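Local atomic coordinates of ABC transporter sugar binding protein (Xanthomonas axonopodis pv. citri, PDB entry 3UOR), a protein that probably binds maltose or related sugars in the periplasm and hands them to an ABC transporter for uptake. Residues A[164-169]-A[227-232]; A[193-198]-A[297-302]; A[244-249]-A[391-396]. All blocks are in the same frame, centred on the assembly; numbering follows the deposited sequence.

Interaction 1 of 3, residues A[164-169]-A[227-232]; sequences KTWAEM and LGFYDN
W166 and F229 press their rings together where the start of helix 166-180 meets helix 221-235. The segment 164-169 enters this helix through a capping box. T165 is the N-cap: its OG1 accepts from E168 N at 2.9 Å, and the carboxylate of E168 folds back over the turn. There E168 OE1 takes two bonds, a fairly straight one from K164 N (166°) and a second from T165 N, which reaches it from above the carboxylate plane. The first turn is thus fixed just where W166 leaves it. The indole has CG anti to the carbonyl carbon (chi1 -79°), which turns it toward the facing helix. Its five-membered ring lies face to face on the F229 ring, the centroids 3.7 Å apart and the planes within 1° of parallel. The six-membered ring still overlaps the CG-CD2 side of the phenyl and extends over F229 CB, which makes a CH-pi contact with its face, W166 CZ3 lying 3.5 Å from F229 CB. This is a buried face-to-face aromatic stack between two helices of a solute-binding protein; F200 meets both rings from helix 195-202, edge to face in the case of F229. W166 NE1, at the rim of the stack, donates to Q203 OE1, which ties the indole's rotation to a third part of the chain. One turn along helix 166-180, M169 carries an extended chain toward the same phenyl. Its sulfur makes a Met-aromatic contact at the ring's edge rather than over a face, with M169 SD 4.0 Å from F229 CZ.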
loop_
_atom_site.group_PDB
_atom_site.type_symbol
_atom_site.label_atom_id
_atom_site.label_comp_id
_atom_site.label_asym_id
_atom_site.label_seq_id
_atom_site.Cartn_x
_atom_site.Cartn_y
_atom_site.Cartn_z
ATOM N N LYS A 164 13.576 4.917 -15.342
ATOM C CA LYS A 164 12.826 5.814 -14.466
ATOM C C LYS A 164 11.581 6.351 -15.137
ATOM O O LYS A 164 10.666 6.822 -14.457
ATOM C CB LYS A 164 13.685 6.996 -13.996
ATOM C CG LYS A 164 14.914 6.597 -13.194
ATOM C CD LYS A 164 15.644 7.834 -12.661
ATOM C CE LYS A 164 16.811 7.424 -11.775
ATOM N NZ LYS A 164 17.228 8.540 -10.877
ATOM N N THR A 165 11.555 6.310 -16.469
ATOM C CA THR A 165 10.362 6.695 -17.196
ATOM C C THR A 165 9.683 5.459 -17.780
ATOM O O THR A 165 10.317 4.431 -18.014
ATOM C CB THR A 165 10.685 7.636 -18.344
ATOM O OG1 THR A 165 11.277 6.875 -19.402
ATOM C CG2 THR A 165 11.670 8.721 -17.886
ATOM N N TRP A 166 8.389 5.575 -18.035
ATOM C CA TRP A 166 7.664 4.547 -18.765
ATOM C C TRP A 166 8.372 4.115 -20.046
ATOM O O TRP A 166 8.589 2.916 -20.259
ATOM C CB TRP A 166 6.256 5.026 -19.075
ATOM C CG TRP A 166 5.306 4.922 -17.879
ATOM C CD1 TRP A 166 5.645 4.715 -16.566
ATOM C CD2 TRP A 166 3.879 5.051 -17.908
ATOM N NE1 TRP A 166 4.515 4.703 -15.781
ATOM C CE2 TRP A 166 3.418 4.901 -16.581
ATOM C CE3 TRP A 166 2.943 5.273 -18.934
ATOM C CZ2 TRP A 166 2.052 4.953 -16.249
ATOM C CZ3 TRP A 166 1.590 5.328 -18.607
ATOM C CH2 TRP A 166 1.158 5.165 -17.277
ATOM N N ALA A 167 8.742 5.073 -20.899
ATOM C CA ALA A 167 9.382 4.716 -22.174
ATOM C C ALA A 167 10.702 3.976 -21.968
ATOM O O ALA A 167 10.982 2.992 -22.656
ATOM C CB ALA A 167 9.597 5.940 -23.055
ATOM N N GLU A 168 11.518 4.450 -21.027
ATOM C CA GLU A 168 12.751 3.743 -20.677
ATOM C C GLU A 168 12.421 2.321 -20.190
ATOM O O GLU A 168 13.118 1.359 -20.501
ATOM C CB GLU A 168 13.519 4.503 -19.586
ATOM C CG GLU A 168 14.024 5.877 -20.023
ATOM C CD GLU A 168 14.567 6.716 -18.876
ATOM O OE1 GLU A 168 14.469 6.282 -17.693
ATOM O OE2 GLU A 168 15.098 7.812 -19.167
ATOM N N MET A 169 11.357 2.194 -19.410
ATOM C CA MET A 169 10.983 0.889 -18.895
ATOM C C MET A 169 10.636 -0.056 -20.055
ATOM O O MET A 169 11.047 -1.232 -20.071
ATOM C CB MET A 169 9.807 1.001 -17.921
ATOM C CG MET A 169 9.619 -0.272 -17.101
ATOM S SD MET A 169 8.170 -0.207 -16.054
ATOM C CE MET A 169 8.190 -1.889 -15.450
ATOM N N LEU A 227 -4.226 1.965 -18.240
ATOM C CA LEU A 227 -4.683 0.723 -18.878
ATOM C C LEU A 227 -3.843 0.387 -20.109
ATOM O O LEU A 227 -3.412 -0.753 -20.298
ATOM C CB LEU A 227 -6.173 0.799 -19.281
ATOM C CG LEU A 227 -6.739 -0.496 -19.893
ATOM C CD1 LEU A 227 -6.550 -1.654 -18.876
ATOM C CD2 LEU A 227 -8.223 -0.316 -20.242
ATOM N N GLY A 228 -3.595 1.383 -20.945
ATOM C CA GLY A 228 -2.795 1.153 -22.138
ATOM C C GLY A 228 -1.399 0.621 -21.838
ATOM O O GLY A 228 -0.954 -0.389 -22.417
ATOM N N PHE A 229 -0.702 1.310 -20.931
ATOM C CA PHE A 229 0.674 0.956 -20.539
ATOM C C PHE A 229 0.715 -0.452 -19.916
ATOM O O PHE A 229 1.548 -1.283 -20.270
ATOM C CB PHE A 229 1.203 2.004 -19.542
ATOM C CG PHE A 229 2.621 1.775 -19.093
ATOM C CD1 PHE A 229 3.671 1.819 -20.003
ATOM C CD2 PHE A 229 2.908 1.572 -17.745
ATOM C CE1 PHE A 229 4.985 1.628 -19.584
ATOM C CE2 PHE A 229 4.205 1.384 -17.313
ATOM C CZ PHE A 229 5.260 1.415 -18.232
ATOM N N TYR A 230 -0.209 -0.715 -18.996
ATOM C CA TYR A 230 -0.305 -2.009 -18.326
ATOM C C TYR A 230 -0.650 -3.166 -19.304
ATOM O O TYR A 230 0.027 -4.195 -19.335
ATOM C CB TYR A 230 -1.360 -1.894 -17.216
ATOM C CG TYR A 230 -1.698 -3.165 -16.476
ATOM C CD1 TYR A 230 -0.924 -3.592 -15.393
ATOM C CD2 TYR A 230 -2.830 -3.914 -16.809
ATOM C CE1 TYR A 230 -1.260 -4.740 -14.679
ATOM C CE2 TYR A 230 -3.168 -5.071 -16.104
ATOM C CZ TYR A 230 -2.383 -5.469 -15.032
ATOM O OH TYR A 230 -2.692 -6.597 -14.310
ATOM N N ASP A 231 -1.689 -3.000 -20.108
ATOM C CA ASP A 231 -2.072 -4.050 -21.071
ATOM C C ASP A 231 -0.931 -4.329 -22.056
ATOM O O ASP A 231 -0.622 -5.485 -22.372
ATOM C CB ASP A 231 -3.325 -3.622 -21.824
ATOM C CG ASP A 231 -3.846 -4.698 -22.766
ATOM O OD1 ASP A 231 -3.711 -5.903 -22.450
ATOM O OD2 ASP A 231 -4.417 -4.323 -23.808
ATOM N N ASN A 232 -0.284 -3.268 -22.526
ATOM C CA ASN A 232 0.789 -3.421 -23.510
ATOM C C ASN A 232 1.877 -4.407 -23.073
ATOM O O ASN A 232 2.422 -5.121 -23.899
ATOM C CB ASN A 232 1.419 -2.066 -23.846
ATOM C CG ASN A 232 2.429 -2.166 -24.967
ATOM O OD1 ASN A 232 2.090 -2.515 -26.097
ATOM N ND2 ASN A 232 3.680 -1.848 -24.665
#

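Interaction 2 of 3, residues A[193-198]-A[297-302]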
loop_
_atom_site.group_PDB
_atom_site.type_symbol
_atom_site.label_atom_id
_atom_site.label_comp_id
_atom_site.label_asym_id
_atom_site.label_seq_id
_atom_site.Cartn_x
_atom_site.Cartn_y
_atom_site.Cartn_z
ATOM N N GLU A 193 -4.046 -9.566 -9.137
ATOM C CA GLU A 193 -3.754 -8.471 -8.206
ATOM C C GLU A 193 -4.109 -7.147 -8.858
ATOM O O GLU A 193 -3.933 -6.980 -10.059
ATOM C CB GLU A 193 -2.277 -8.504 -7.787
ATOM C CG GLU A 193 -1.885 -9.849 -7.151
ATOM C CD GLU A 193 -0.406 -9.978 -6.816
ATOM O OE1 GLU A 193 0.403 -9.099 -7.200
ATOM O OE2 GLU A 193 -0.051 -10.984 -6.167
ATOM N N PHE A 194 -4.623 -6.209 -8.073
ATOM C CA PHE A 194 -4.981 -4.903 -8.607
ATOM C C PHE A 194 -3.914 -3.804 -8.387
ATOM O O PHE A 194 -4.001 -2.728 -8.982
ATOM C CB PHE A 194 -6.303 -4.448 -7.985
ATOM C CG PHE A 194 -6.214 -4.145 -6.504
ATOM C CD1 PHE A 194 -5.742 -2.922 -6.063
ATOM C CD2 PHE A 194 -6.611 -5.085 -5.556
ATOM C CE1 PHE A 194 -5.665 -2.629 -4.701
ATOM C CE2 PHE A 194 -6.548 -4.801 -4.192
ATOM C CZ PHE A 194 -6.072 -3.568 -3.763
ATOM N N GLU A 195 -2.925 -4.062 -7.532
ATOM C CA GLU A 195 -2.015 -3.000 -7.092
ATOM C C GLU A 195 -1.147 -2.432 -8.212
ATOM O O GLU A 195 -0.823 -1.236 -8.217
ATOM C CB GLU A 195 -1.156 -3.454 -5.894
ATOM C CG GLU A 195 -1.928 -3.578 -4.581
ATOM C CD GLU A 195 -2.614 -4.939 -4.397
ATOM O OE1 GLU A 195 -2.659 -5.732 -5.353
ATOM O OE2 GLU A 195 -3.120 -5.219 -3.292
ATOM N N GLN A 196 -0.785 -3.274 -9.175
ATOM C CA GLN A 196 0.063 -2.818 -10.275
ATOM C C GLN A 196 -0.668 -1.793 -11.167
ATOM O O GLN A 196 -0.155 -0.699 -11.393
ATOM C CB GLN A 196 0.546 -4.002 -11.109
ATOM C CG GLN A 196 1.398 -5.010 -10.335
ATOM C CD GLN A 196 0.561 -6.032 -9.612
ATOM O OE1 GLN A 196 -0.657 -5.901 -9.534
ATOM N NE2 GLN A 196 1.207 -7.065 -9.086
ATOM N N GLN A 197 -1.866 -2.135 -11.651
ATOM C CA GLN A 197 -2.657 -1.226 -12.494
ATOM C C GLN A 197 -2.920 0.015 -11.697
ATOM O O GLN A 197 -2.836 1.131 -12.211
ATOM C CB GLN A 197 -4.055 -1.809 -12.854
ATOM C CG GLN A 197 -4.034 -3.196 -13.417
ATOM C CD GLN A 197 -4.054 -4.276 -12.340
ATOM O OE1 GLN A 197 -3.045 -4.502 -11.636
ATOM N NE2 GLN A 197 -5.208 -4.968 -12.213
ATOM N N LEU A 198 -3.306 -0.184 -10.440
ATOM C CA LEU A 198 -3.620 0.958 -9.585
ATOM C C LEU A 198 -2.405 1.900 -9.450
ATOM O O LEU A 198 -2.550 3.120 -9.558
ATOM C CB LEU A 198 -4.121 0.498 -8.215
ATOM C CG LEU A 198 -4.348 1.621 -7.203
ATOM C CD1 LEU A 198 -5.395 2.585 -7.735
ATOM C CD2 LEU A 198 -4.811 1.042 -5.866
ATOM N N ALA A 297 4.509 8.322 -8.877
ATOM C CA ALA A 297 3.768 8.005 -7.665
ATOM C C ALA A 297 3.634 6.508 -7.527
ATOM O O ALA A 297 4.022 5.746 -8.414
ATOM C CB ALA A 297 2.403 8.643 -7.698
ATOM N N GLY A 298 3.083 6.092 -6.399
ATOM C CA GLY A 298 2.793 4.698 -6.152
ATOM C C GLY A 298 1.704 4.675 -5.110
ATOM O O GLY A 298 1.174 5.724 -4.732
ATOM N N ILE A 299 1.373 3.488 -4.634
ATOM C CA ILE A 299 0.277 3.313 -3.670
ATOM C C ILE A 299 0.719 3.758 -2.258
ATOM O O ILE A 299 1.858 3.522 -1.860
ATOM C CB ILE A 299 -0.116 1.825 -3.645
ATOM C CG1 ILE A 299 -1.044 1.512 -4.824
ATOM C CG2 ILE A 299 -0.818 1.442 -2.381
ATOM C CD1 ILE A 299 -1.055 0.044 -5.151
ATOM N N ALA A 300 -0.176 4.402 -1.521
ATOM C CA ALA A 300 0.047 4.714 -0.114
ATOM C C ALA A 300 -0.737 3.735 0.740
ATOM O O ALA A 300 -1.745 4.099 1.355
ATOM C CB ALA A 300 -0.381 6.135 0.178
ATOM N N GLY A 301 -0.303 2.476 0.746
ATOM C CA GLY A 301 -1.044 1.434 1.440
ATOM C C GLY A 301 -0.496 1.313 2.838
ATOM O O GLY A 301 0.371 2.085 3.230
ATOM N N GLY A 302 -0.978 0.330 3.586
ATOM C CA GLY A 302 -0.468 0.077 4.916
ATOM C C GLY A 302 -1.555 0.336 5.932
ATOM O O GLY A 302 -2.731 0.295 5.598
#
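I299 reaches from the loop 297-302 onto the N-terminal part of helix 195-202, its tip lying between E195 and L198. Its CG1 is anti to the carbonyl carbon (chi1 -81°) and the branch runs on nearly extended through chi2, carrying CD1 to the helix backbone. There I299 CD1 lies 3.3 Å from E195 O, a carbonyl that also accepts from S199 OG, and 3.6 Å from E195 CB. The E195 side chain bends sharply at chi2 (86°), so its aliphatic part borders the isoleucine methyl while its carboxylate turns off over the face of the F194 ring. E195 CD sits 3.7 Å above that ring plane. L198 crosses I299 at about a right angle and brings L198 CD2 to 3.9 Å from I299 CG1. The same methyl of L198 lies at the edge of the F194 ring, in its plane. Apart from E195 O beside the methyl the contact is apolar, and in the interior of this solute-binding protein it seats the loop between strands 284-287 and 303-307 against helix 195-202. S199 and L202 extend the helical surface met by I299, F194 packs on helix 377-394, and the loop continues into strand 303-307 of the mixed sheet.

Interaction 3 of 3, residues A[244-249]-A[391-396]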
loop_
_atom_site.group_PDB
_atom_site.type_symbol
_atom_site.label_atom_id
_atom_site.label_comp_id
_atom_site.label_asym_id
_atom_site.label_seq_id
_atom_site.Cartn_x
_atom_site.Cartn_y
_atom_site.Cartn_z
ATOM N N GLU A 244 -1.473 -15.402 -9.737
ATOM C CA GLU A 244 -0.437 -15.781 -8.764
ATOM C C GLU A 244 -0.409 -17.279 -8.510
ATOM O O GLU A 244 0.647 -17.863 -8.262
ATOM C CB GLU A 244 -0.587 -15.036 -7.430
ATOM C CG GLU A 244 0.477 -15.443 -6.397
ATOM C CD GLU A 244 0.565 -14.491 -5.209
ATOM O OE1 GLU A 244 -0.372 -13.673 -5.025
ATOM O OE2 GLU A 244 1.573 -14.565 -4.461
ATOM N N THR A 245 -1.585 -17.887 -8.581
ATOM C CA THR A 245 -1.733 -19.321 -8.380
ATOM C C THR A 245 -1.032 -20.122 -9.479
ATOM O O THR A 245 -0.638 -21.270 -9.267
ATOM C CB THR A 245 -3.223 -19.708 -8.319
ATOM O OG1 THR A 245 -3.350 -21.129 -8.400
ATOM C CG2 THR A 245 -3.990 -19.076 -9.474
ATOM N N GLN A 246 -0.874 -19.504 -10.650
ATOM C CA GLN A 246 -0.238 -20.156 -11.795
ATOM C C GLN A 246 1.267 -20.029 -11.744
ATOM O O GLN A 246 1.967 -20.630 -12.549
ATOM C CB GLN A 246 -0.729 -19.558 -13.110
ATOM C CG GLN A 246 -2.221 -19.576 -13.279
ATOM C CD GLN A 246 -2.630 -18.970 -14.594
ATOM O OE1 GLN A 246 -3.152 -17.858 -14.642
ATOM N NE2 GLN A 246 -2.378 -19.695 -15.681
ATOM N N VAL A 247 1.767 -19.221 -10.816
ATOM C CA VAL A 247 3.203 -19.158 -10.589
ATOM C C VAL A 247 3.537 -20.157 -9.490
ATOM O O VAL A 247 2.826 -20.241 -8.488
ATOM C CB VAL A 247 3.660 -17.742 -10.188
ATOM C CG1 VAL A 247 5.177 -17.687 -10.081
ATOM C CG2 VAL A 247 3.162 -16.738 -11.210
ATOM N N SER A 248 4.599 -20.934 -9.676
ATOM C CA SER A 248 4.954 -21.922 -8.662
ATOM C C SER A 248 5.370 -21.226 -7.359
ATOM O O SER A 248 4.711 -21.374 -6.322
ATOM C CB SER A 248 6.043 -22.880 -9.169
ATOM O OG SER A 248 7.160 -22.174 -9.679
ATOM N N ASN A 249 6.440 -20.441 -7.436
ATOM C CA ASN A 249 6.988 -19.756 -6.276
ATOM C C ASN A 249 7.674 -18.458 -6.718
ATOM O O ASN A 249 8.676 -18.509 -7.434
ATOM C CB ASN A 249 7.975 -20.687 -5.583
ATOM C CG ASN A 249 8.597 -20.069 -4.366
ATOM O OD1 ASN A 249 9.354 -19.102 -4.461
ATOM N ND2 ASN A 249 8.289 -20.627 -3.202
ATOM N N VAL A 391 -9.470 -7.541 -20.376
ATOM C CA VAL A 391 -8.739 -6.837 -21.408
ATOM C C VAL A 391 -7.474 -7.606 -21.771
ATOM O O VAL A 391 -7.207 -7.841 -22.956
ATOM C CB VAL A 391 -8.372 -5.425 -20.956
ATOM C CG1 VAL A 391 -7.259 -4.840 -21.839
ATOM C CG2 VAL A 391 -9.607 -4.554 -20.960
ATOM N N VAL A 392 -6.700 -8.005 -20.759
ATOM C CA VAL A 392 -5.455 -8.732 -21.010
ATOM C C VAL A 392 -5.670 -10.120 -21.631
ATOM O O VAL A 392 -5.024 -10.481 -22.608
ATOM C CB VAL A 392 -4.612 -8.900 -19.750
ATOM C CG1 VAL A 392 -3.363 -9.694 -20.069
ATOM C CG2 VAL A 392 -4.245 -7.514 -19.146
ATOM N N ARG A 393 -6.560 -10.905 -21.049
ATOM C CA ARG A 393 -6.741 -12.278 -21.485
ATOM C C ARG A 393 -7.679 -12.370 -22.681
ATOM O O ARG A 393 -7.357 -13.013 -23.653
ATOM C CB ARG A 393 -7.262 -13.154 -20.345
ATOM C CG ARG A 393 -6.311 -13.266 -19.158
ATOM C CD ARG A 393 -6.731 -14.407 -18.221
ATOM N NE ARG A 393 -5.569 -15.213 -17.850
ATOM C CZ ARG A 393 -5.184 -15.419 -16.598
ATOM N NH1 ARG A 393 -5.877 -14.893 -15.605
ATOM N NH2 ARG A 393 -4.118 -16.154 -16.331
ATOM N N GLY A 394 -8.833 -11.713 -22.613
ATOM C CA GLY A 394 -9.847 -11.860 -23.646
ATOM C C GLY A 394 -9.715 -10.863 -24.779
ATOM O O GLY A 394 -10.417 -10.945 -25.758
ATOM N N GLY A 395 -8.810 -9.905 -24.662
ATOM C CA GLY A 395 -8.698 -8.906 -25.706
ATOM C C GLY A 395 -9.888 -7.959 -25.774
ATOM O O GLY A 395 -10.046 -7.252 -26.767
ATOM N N GLN A 396 -10.720 -7.918 -24.728
ATOM C CA GLN A 396 -11.747 -6.877 -24.654
ATOM C C GLN A 396 -11.112 -5.526 -25.013
ATOM O O GLN A 396 -9.981 -5.268 -24.649
ATOM C CB GLN A 396 -12.391 -6.831 -23.260
ATOM C CG GLN A 396 -13.297 -5.629 -23.052
ATOM C CD GLN A 396 -14.163 -5.737 -21.809
ATOM O OE1 GLN A 396 -13.981 -6.633 -20.995
ATOM N NE2 GLN A 396 -15.118 -4.827 -21.667
#
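Q246 and R393 reach for each other from opposite directions across the protein surface and carry the whole contact between these segments. R393 NH2 donates to Q246 OE1 over 2.6 Å, but the bond is strongly bent (127° at the hydrogen) and therefore weak despite its shortness. The amide oxygen comes in at the edge of the guanidinium, near its plane, and the two flat groups are turned 30° from each other. Q246 gets there with an extended chain beyond CG, projecting from the 3-10 turn 244-246. R393 instead bends at chi3 (134°) before presenting its NH2. Each group has a firmer partner elsewhere: Q246 OE1 accepts from S243 N, and R393 NH1 forms a salt bridge with E389 OE2 one turn back along its helix. Weak bonds from R393 NH2 to K241 O and from NH1 to S243 OG spread the guanidinium further over the chain just before Q246. R393 stands in the last turn of helix 377-394, and beyond it G395 takes a positive phi. Beside it, V392 packs on helix 221-235 and V391 on helix 398-412, while the segment 244-249 leads into helix 250-256, where N249 OD1 caps Y252 N.

Overall arrangement
From the N terminus, 164-169 comes first, then 193-198 before interaction 1 is closed by 227-232. Interaction 2 closes later at 297-302, so the two loops cross. Interaction 3 opens at 244-249, after interaction 1 has closed and while interaction 2 is still open, and thus crosses interaction 2 as well before closing far along the chain at 391-396. Interaction 1 joins helices 166-180 and 221-235, interaction 2 joins helix 195-202 to the loop before strand 303-307, and interaction 3 joins the loop before helix 250-256 to the end of helix 377-394. Y230 links the three sites, its ring packing on Q196, Q197 and V392.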